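Local coordinates for protein putative acetylornithine deacetylase (Sulfolobus tokodaii, PDB 3VPB) that probably joins the amino group of glutamate to the gamma-carboxyl group of the C-terminal glutamate of the carrier protein LysW, using ATP, in arginine biosynthesis, at residues C84-K87 with I88-Y91. Numbering follows the deposited sequence.
Sequences CGDK and ILTY. With ADP (adenosine-5'-diphosphate), chain L.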
ATOM      1  N   CYS B  84     -16.385 -12.370  13.124  1.00 18.01           N
ATOM      2  CA  CYS B  84     -15.456 -12.220  14.260  1.00 18.71           C
ATOM      3  C   CYS B  84     -14.190 -11.515  13.833  1.00 18.26           C
ATOM      4  O   CYS B  84     -13.561 -10.834  14.631  1.00 18.93           O
ATOM      5  CB  CYS B  84     -15.063 -13.570  14.827  1.00 19.22           C
ATOM      6  SG  CYS B  84     -16.359 -14.364  15.657  1.00 25.58           S
ATOM      7  N   GLY B  85     -13.816 -11.679  12.572  1.00 17.78           N
ATOM      8  CA  GLY B  85     -12.615 -11.019  12.034  1.00 19.29           C
ATOM      9  C   GLY B  85     -12.819  -9.538  11.761  1.00 19.40           C
ATOM     10  O   GLY B  85     -11.879  -8.826  11.386  1.00 21.79           O
ATOM     11  N   ASP B  86     -14.054  -9.073  11.881  1.00 18.77           N
ATOM     12  CA  ASP B  86     -14.359  -7.665  11.674  1.00 17.60           C
ATOM     13  C   ASP B  86     -15.030  -7.065  12.899  1.00 17.00           C
ATOM     14  O   ASP B  86     -16.174  -7.429  13.234  1.00 17.75           O
ATOM     15  CB  ASP B  86     -15.240  -7.498  10.456  1.00 17.75           C
ATOM     16  CG  ASP B  86     -15.327  -6.054  10.026  1.00 20.41           C
ATOM     17  OD1 ASP B  86     -14.803  -5.766   8.940  1.00 22.69           O
ATOM     18  OD2 ASP B  86     -15.898  -5.217  10.787  1.00 19.18           O
ATOM     19  N   LYS B  87     -14.312  -6.180  13.589  1.00 15.74           N
ATOM     20  CA  LYS B  87     -14.806  -5.615  14.843  1.00 14.96           C
ATOM     21  C   LYS B  87     -16.111  -4.842  14.694  1.00 14.77           C
ATOM     22  O   LYS B  87     -16.948  -4.914  15.592  1.00 15.42           O
ATOM     23  CB  LYS B  87     -13.753  -4.748  15.523  1.00 15.57           C
ATOM     24  CG  LYS B  87     -12.561  -5.563  16.021  1.00 15.10           C
ATOM     25  CD  LYS B  87     -11.689  -4.730  16.949  1.00 16.31           C
ATOM     26  CE  LYS B  87     -10.552  -5.587  17.533  1.00 19.56           C
ATOM     27  NZ  LYS B  87      -9.541  -5.882  16.464  1.00 18.52           N
ATOM     28  N   ILE B  88     -16.322  -4.164  13.565  1.00 14.42           N
ATOM     29  CA  ILE B  88     -17.591  -3.423  13.363  1.00 14.27           C
ATOM     30  C   ILE B  88     -18.759  -4.393  13.213  1.00 13.96           C
ATOM     31  O   ILE B  88     -19.828  -4.177  13.807  1.00 14.70           O
ATOM     32  CB  ILE B  88     -17.511  -2.410  12.181  1.00 14.40           C
ATOM     33  CG1 ILE B  88     -16.516  -1.296  12.528  1.00 15.22           C
ATOM     34  CG2 ILE B  88     -18.936  -1.853  11.806  1.00 15.28           C
ATOM     35  CD1 ILE B  88     -16.095  -0.425  11.344  1.00 16.08           C
ATOM     36  N   LEU B  89     -18.549  -5.463  12.444  1.00 13.64           N
ATOM     37  CA  LEU B  89     -19.606  -6.478  12.267  1.00 14.83           C
ATOM     38  C   LEU B  89     -19.918  -7.190  13.590  1.00 14.80           C
ATOM     39  O   LEU B  89     -21.088  -7.494  13.886  1.00 15.02           O
ATOM     40  CB  LEU B  89     -19.200  -7.486  11.180  1.00 14.19           C
ATOM     41  CG  LEU B  89     -18.906  -6.871   9.805  1.00 14.82           C
ATOM     42  CD1 LEU B  89     -18.745  -8.014   8.865  1.00 16.99           C
ATOM     43  CD2 LEU B  89     -20.020  -5.909   9.344  1.00 18.30           C
ATOM     44  N   THR B  90     -18.871  -7.460  14.366  1.00 14.59           N
ATOM     45  CA  THR B  90     -19.018  -8.066  15.696  1.00 15.69           C
ATOM     46  C   THR B  90     -19.816  -7.134  16.612  1.00 15.04           C
ATOM     47  O   THR B  90     -20.792  -7.552  17.240  1.00 14.20           O
ATOM     48  CB  THR B  90     -17.650  -8.377  16.329  1.00 14.33           C
ATOM     49  OG1 THR B  90     -17.014  -9.418  15.588  1.00 17.54           O
ATOM     50  CG2 THR B  90     -17.792  -8.826  17.776  1.00 17.67           C
ATOM     51  N   TYR B  91     -19.396  -5.874  16.697  1.00 15.13           N
ATOM     52  CA  TYR B  91     -20.105  -4.908  17.576  1.00 15.69           C
ATOM     53  C   TYR B  91     -21.556  -4.766  17.129  1.00 15.82           C
ATOM     54  O   TYR B  91     -22.460  -4.682  17.967  1.00 14.82           O
ATOM     55  CB  TYR B  91     -19.424  -3.531  17.570  1.00 14.80           C
ATOM     56  CG  TYR B  91     -18.115  -3.448  18.329  1.00 16.24           C
ATOM     57  CD1 TYR B  91     -17.067  -2.673  17.828  1.00 16.61           C
ATOM     58  CD2 TYR B  91     -17.923  -4.112  19.542  1.00 17.62           C
ATOM     59  CE1 TYR B  91     -15.857  -2.565  18.503  1.00 18.77           C
ATOM     60  CE2 TYR B  91     -16.717  -4.032  20.231  1.00 16.72           C
ATOM     61  CZ  TYR B  91     -15.691  -3.248  19.713  1.00 18.76           C
ATOM     62  OH  TYR B  91     -14.522  -3.145  20.393  1.00 18.63           O
TER
HETATM   63  PB  ADP L 500      -6.785  -6.805  18.725  1.00 15.62           P
HETATM   64  O1B ADP L 500      -7.695  -7.580  17.847  1.00 17.75           O
HETATM   65  O2B ADP L 500      -6.277  -7.527  19.962  1.00 18.00           O
HETATM   66  O3B ADP L 500      -5.684  -6.061  18.025  1.00 15.24           O
HETATM   67  PA  ADP L 500      -8.302  -5.314  20.706  1.00 17.66           P
HETATM   68  O1A ADP L 500      -9.519  -4.432  20.449  1.00 17.86           O
HETATM   69  O2A ADP L 500      -8.373  -6.601  21.497  1.00 16.09           O
HETATM   70  O3A ADP L 500      -7.689  -5.574  19.242  1.00 18.44           O
HETATM   71  O5' ADP L 500      -7.214  -4.350  21.391  1.00 17.37           O
HETATM   72  C5' ADP L 500      -5.930  -4.791  21.831  1.00 15.60           C
HETATM   73  C4' ADP L 500      -5.674  -4.296  23.242  1.00 14.35           C
HETATM   74  O4' ADP L 500      -5.871  -2.878  23.277  1.00 16.02           O
HETATM   75  C3' ADP L 500      -6.701  -4.878  24.218  1.00 16.64           C
HETATM   76  O3' ADP L 500      -6.235  -6.113  24.777  1.00 17.50           O
HETATM   77  C2' ADP L 500      -6.803  -3.803  25.273  1.00 17.85           C
HETATM   78  O2' ADP L 500      -5.720  -3.913  26.207  1.00 19.01           O
HETATM   79  C1' ADP L 500      -6.586  -2.546  24.472  1.00 15.54           C
HETATM   80  N9  ADP L 500      -7.877  -1.945  24.087  1.00 13.90           N
HETATM   81  C8  ADP L 500      -8.520  -2.046  22.896  1.00 12.45           C
HETATM   82  N7  ADP L 500      -9.637  -1.306  22.938  1.00 13.28           N
HETATM   83  C5  ADP L 500      -9.706  -0.726  24.153  1.00 12.49           C
HETATM   84  C6  ADP L 500     -10.643   0.154  24.860  1.00 11.34           C
HETATM   85  N6  ADP L 500     -11.744   0.606  24.229  1.00 13.62           N
HETATM   86  N1  ADP L 500     -10.321   0.566  26.123  1.00 14.72           N
HETATM   87  C2  ADP L 500      -9.220   0.146  26.757  1.00 12.00           C
HETATM   88  N3  ADP L 500      -8.338  -0.698  26.165  1.00 14.50           N
HETATM   89  C4  ADP L 500      -8.550  -1.148  24.898  1.00 12.76           C
HETATM   90  O   HOH W   1     -14.439  -9.002  17.015  1.00 17.88           O
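Asp86 caps the start of helix 87-96, reaching with its carboxylate to the amides of Ile88 and Leu89. Along its side chain, CB lies 3.8 Å from CG of Leu89, and the two side chains cross at a slant. Asp86 CG comes next, 3.7 Å from Leu89 CG; it stands anti to the backbone N (chi1 -167°), which brings the carboxylate round to the amides of the first turn. At the tip, OD2 lies 3.1 Å from Leu89 N and accepts its N-H on the anti side, 30° out of the carboxylate plane; the bond from Ile88 N to the same oxygen is weak. OD1 turns to the hydroxyl of Tyr62 on the second subunit, so one carboxylate serves both the helix start and the subunit interface. With an alanine here, the Leu89 and Ile88 amides would probably lose this acceptor and the Tyr62 hydroxyl of the second subunit its partner. Behind the cap the helix closes normally, with Thr90 N bound to Asp86 O and Tyr91 N to Lys87 O, both at 2.9 Å. Thr90 OG1 also bonds to Val83 O. Lys87, the first helical residue, runs extended as far as CE, then bends (chi4 72°) to bring NZ 2.9 Å from O1B of the ADP beta-phosphate; its bond to the bridging O3A is weak. Tyr91 bonds through OH to Gln167, which is itself hydrogen-bonded to ADP. The cap thus probably helps to fix the helix start that carries a nucleotide-binding lysine of the ATP-grasp fold, whose positive charge is likely to offset the negative charge of the diphosphate.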